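Local atomic coordinates of endonuclease 2 (Arabidopsis thaliana, PDB entry 4CXP), a protein that cuts RNA and single-stranded DNA, and less readily double-stranded DNA, into 5'-phosphorylated products with the help of divalent metal ions. Residues K194-C199 against V243-A248. Numbering follows the deposited sequence.
With NAG (2-acetamido-2-deoxy-beta-D-glucopyranose), chain D.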
loop_
_atom_site.group_PDB
_atom_site.type_symbol
_atom_site.label_atom_id
_atom_site.label_comp_id
_atom_site.label_asym_id
_atom_site.label_seq_id
_atom_site.Cartn_x
_atom_site.Cartn_y
_atom_site.Cartn_z
ATOM N N LYS A 194 -5.271 -16.737 -4.843
ATOM C CA LYS A 194 -5.745 -17.551 -3.728
ATOM C C LYS A 194 -4.758 -17.518 -2.567
ATOM O O LYS A 194 -5.159 -17.454 -1.403
ATOM C CB LYS A 194 -6.035 -18.985 -4.175
ATOM C CG LYS A 194 -7.191 -19.074 -5.150
ATOM C CD LYS A 194 -7.574 -20.452 -5.622
ATOM C CE LYS A 194 -8.757 -20.395 -6.584
ATOM N N ARG A 195 -3.471 -17.589 -2.867
ATOM C CA ARG A 195 -2.474 -17.472 -1.804
ATOM C C ARG A 195 -2.416 -16.061 -1.216
ATOM O O ARG A 195 -2.239 -15.894 -0.010
ATOM C CB ARG A 195 -1.107 -17.892 -2.308
ATOM C CG ARG A 195 -1.054 -19.358 -2.713
ATOM C CD ARG A 195 0.350 -19.844 -2.914
ATOM N NE ARG A 195 1.108 -19.115 -3.914
ATOM C CZ ARG A 195 1.158 -19.421 -5.195
ATOM N NH1 ARG A 195 0.335 -20.327 -5.720
ATOM N NH2 ARG A 195 1.984 -18.776 -5.988
ATOM N N TRP A 196 -2.565 -15.040 -2.055
ATOM C CA TRP A 196 -2.556 -13.688 -1.548
ATOM C C TRP A 196 -3.643 -13.461 -0.507
ATOM O O TRP A 196 -3.432 -12.735 0.444
ATOM C CB TRP A 196 -2.761 -12.681 -2.687
ATOM C CG TRP A 196 -1.686 -12.683 -3.736
ATOM C CD1 TRP A 196 -0.476 -13.323 -3.710
ATOM C CD2 TRP A 196 -1.747 -12.001 -4.990
ATOM N NE1 TRP A 196 0.205 -13.093 -4.876
ATOM C CE2 TRP A 196 -0.554 -12.274 -5.678
ATOM C CE3 TRP A 196 -2.689 -11.160 -5.585
ATOM C CZ2 TRP A 196 -0.290 -11.730 -6.937
ATOM C CZ3 TRP A 196 -2.425 -10.623 -6.813
ATOM C CH2 TRP A 196 -1.247 -10.914 -7.482
ATOM N N GLU A 197 -4.816 -14.056 -0.725
ATOM C CA GLU A 197 -5.964 -13.867 0.162
ATOM C C GLU A 197 -5.870 -14.595 1.477
ATOM O O GLU A 197 -6.468 -14.175 2.447
ATOM C CB GLU A 197 -7.223 -14.358 -0.509
ATOM C CG GLU A 197 -7.623 -13.545 -1.681
ATOM C CD GLU A 197 -8.835 -14.085 -2.367
ATOM O OE1 GLU A 197 -8.936 -15.321 -2.526
ATOM O OE2 GLU A 197 -9.650 -13.264 -2.787
ATOM N N THR A 198 -5.178 -15.718 1.499
ATOM C CA THR A 198 -5.186 -16.614 2.654
ATOM C C THR A 198 -4.433 -16.000 3.820
ATOM O O THR A 198 -3.349 -15.469 3.659
ATOM C CB THR A 198 -4.538 -17.945 2.240
ATOM O OG1 THR A 198 -5.384 -18.554 1.255
ATOM C CG2 THR A 198 -4.353 -18.904 3.407
ATOM N N CYS A 199 -5.039 -16.104 4.987
ATOM C CA CYS A 199 -4.427 -15.670 6.234
ATOM C C CYS A 199 -4.884 -16.567 7.365
ATOM O O CYS A 199 -6.047 -16.562 7.741
ATOM C CB CYS A 199 -4.809 -14.232 6.544
ATOM S SG CYS A 199 -4.015 -13.524 8.008
ATOM N N VAL A 243 5.261 -3.146 -9.686
ATOM C CA VAL A 243 4.255 -2.200 -9.253
ATOM C C VAL A 243 2.851 -2.800 -9.440
ATOM O O VAL A 243 2.023 -2.764 -8.534
ATOM C CB VAL A 243 4.427 -0.848 -9.956
ATOM C CG1 VAL A 243 3.238 0.066 -9.701
ATOM C CG2 VAL A 243 5.727 -0.195 -9.486
ATOM N N TYR A 244 2.579 -3.338 -10.628
ATOM C CA TYR A 244 1.298 -3.997 -10.869
ATOM C C TYR A 244 1.010 -5.080 -9.823
ATOM O O TYR A 244 -0.086 -5.162 -9.286
ATOM C CB TYR A 244 1.266 -4.615 -12.249
ATOM C CG TYR A 244 1.230 -3.700 -13.452
ATOM C CD1 TYR A 244 0.729 -2.409 -13.424
ATOM C CD2 TYR A 244 1.643 -4.200 -14.677
ATOM C CE1 TYR A 244 0.644 -1.648 -14.583
ATOM C CE2 TYR A 244 1.547 -3.451 -15.844
ATOM C CZ TYR A 244 1.040 -2.181 -15.779
ATOM O OH TYR A 244 0.894 -1.424 -16.938
ATOM N N GLN A 245 2.008 -5.920 -9.568
ATOM C CA GLN A 245 1.866 -7.004 -8.598
ATOM C C GLN A 245 1.474 -6.459 -7.227
ATOM O O GLN A 245 0.569 -6.986 -6.583
ATOM C CB GLN A 245 3.176 -7.771 -8.500
ATOM C CG GLN A 245 3.154 -8.964 -7.543
ATOM C CD GLN A 245 4.530 -9.253 -7.017
ATOM O OE1 GLN A 245 5.419 -9.644 -7.765
ATOM N NE2 GLN A 245 4.726 -9.013 -5.729
ATOM N N ARG A 246 2.184 -5.441 -6.763
ATOM C CA ARG A 246 1.934 -4.919 -5.433
ATOM C C ARG A 246 0.604 -4.216 -5.305
ATOM O O ARG A 246 -0.053 -4.318 -4.270
ATOM C CB ARG A 246 3.073 -3.992 -4.999
ATOM C CG ARG A 246 4.444 -4.645 -4.886
ATOM C CD ARG A 246 4.491 -5.856 -3.967
ATOM N NE ARG A 246 4.460 -5.450 -2.569
ATOM C CZ ARG A 246 4.430 -6.311 -1.551
ATOM N NH1 ARG A 246 4.152 -7.588 -1.765
ATOM N NH2 ARG A 246 4.691 -5.870 -0.335
ATOM N N LEU A 247 0.166 -3.517 -6.358
ATOM C CA LEU A 247 -1.151 -2.910 -6.360
ATOM C C LEU A 247 -2.251 -3.972 -6.329
ATOM O O LEU A 247 -3.228 -3.858 -5.592
ATOM C CB LEU A 247 -1.321 -1.988 -7.562
ATOM C CG LEU A 247 -0.409 -0.765 -7.620
ATOM C CD1 LEU A 247 -0.569 -0.053 -8.959
ATOM C CD2 LEU A 247 -0.640 0.195 -6.471
ATOM N N ALA A 248 -2.091 -5.010 -7.141
ATOM C CA ALA A 248 -3.063 -6.099 -7.177
ATOM C C ALA A 248 -3.100 -6.829 -5.832
ATOM O O ALA A 248 -4.171 -7.115 -5.312
ATOM C CB ALA A 248 -2.738 -7.040 -8.300
HETATM C C1 NAG D . -1.618 -8.377 -17.618
HETATM C C2 NAG D . -0.563 -7.277 -17.575
HETATM C C3 NAG D . 0.107 -7.153 -18.936
HETATM C C4 NAG D . 0.656 -8.502 -19.370
HETATM C C5 NAG D . -0.427 -9.571 -19.279
HETATM C C6 NAG D . 0.082 -10.974 -19.584
HETATM C C7 NAG D . -1.228 -5.661 -15.890
HETATM C C8 NAG D . -1.847 -4.337 -15.576
HETATM N N2 NAG D . -1.133 -6.013 -17.163
HETATM O O3 NAG D . 1.129 -6.177 -18.874
HETATM O O4 NAG D . 1.128 -8.379 -20.697
HETATM O O5 NAG D . -0.964 -9.588 -17.967
HETATM O O6 NAG D . 1.122 -11.322 -18.699
HETATM O O7 NAG D . -0.874 -6.411 -14.967
#
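Lys194 O, in the last turn of helix 190-197, takes a hydrogen bond from Thr198 OG1 and a weak one from Thr198 N. The hydroxyl OG1 lies 2.9 Å from Lys194 O, at a C=O...O angle of 151°; the amide Thr198 N is 3.4 Å from the same oxygen. Thr198 is the first residue to leave helical geometry, and its side-chain bond back to Lys194 O spans the last turn. In this largely helical S1/P1 nuclease fold, that short helix packs on the long C-terminal helix 233-262. Trp196 makes the join. Its CG stands anti to the carbonyl carbon (chi1 -63°), and the indole reaches toward Ala248 with its six-membered ring leading. Trp196 CZ3 meets Ala248 CB at 3.9 Å, obliquely to the ring. Trp196 CZ2 also comes within 4.5 Å of Gln245 CG; Gln245 NE2 is hydrogen-bonded to Gln249 OE1, one turn further along the same helix. Trp189 touches both Trp196 and Ala248. On the same long helix, Arg246 packs on Trp1, a zinc ligand. Tyr244 instead lies against a NAG, probably of the glycan N-linked to Asn184. Tyr244 OH and Tyr170 OH share a hydrogen bond. An alanine here would probably leave the sugar's acetamide without its aromatic floor and Tyr170 without this hydroxyl mate. The NAG methyl C8 sits over the centre of the Tyr244 ring, 3.4 Å above its plane, while NAG O7 approaches Tyr244 CD2 at 3.4 Å.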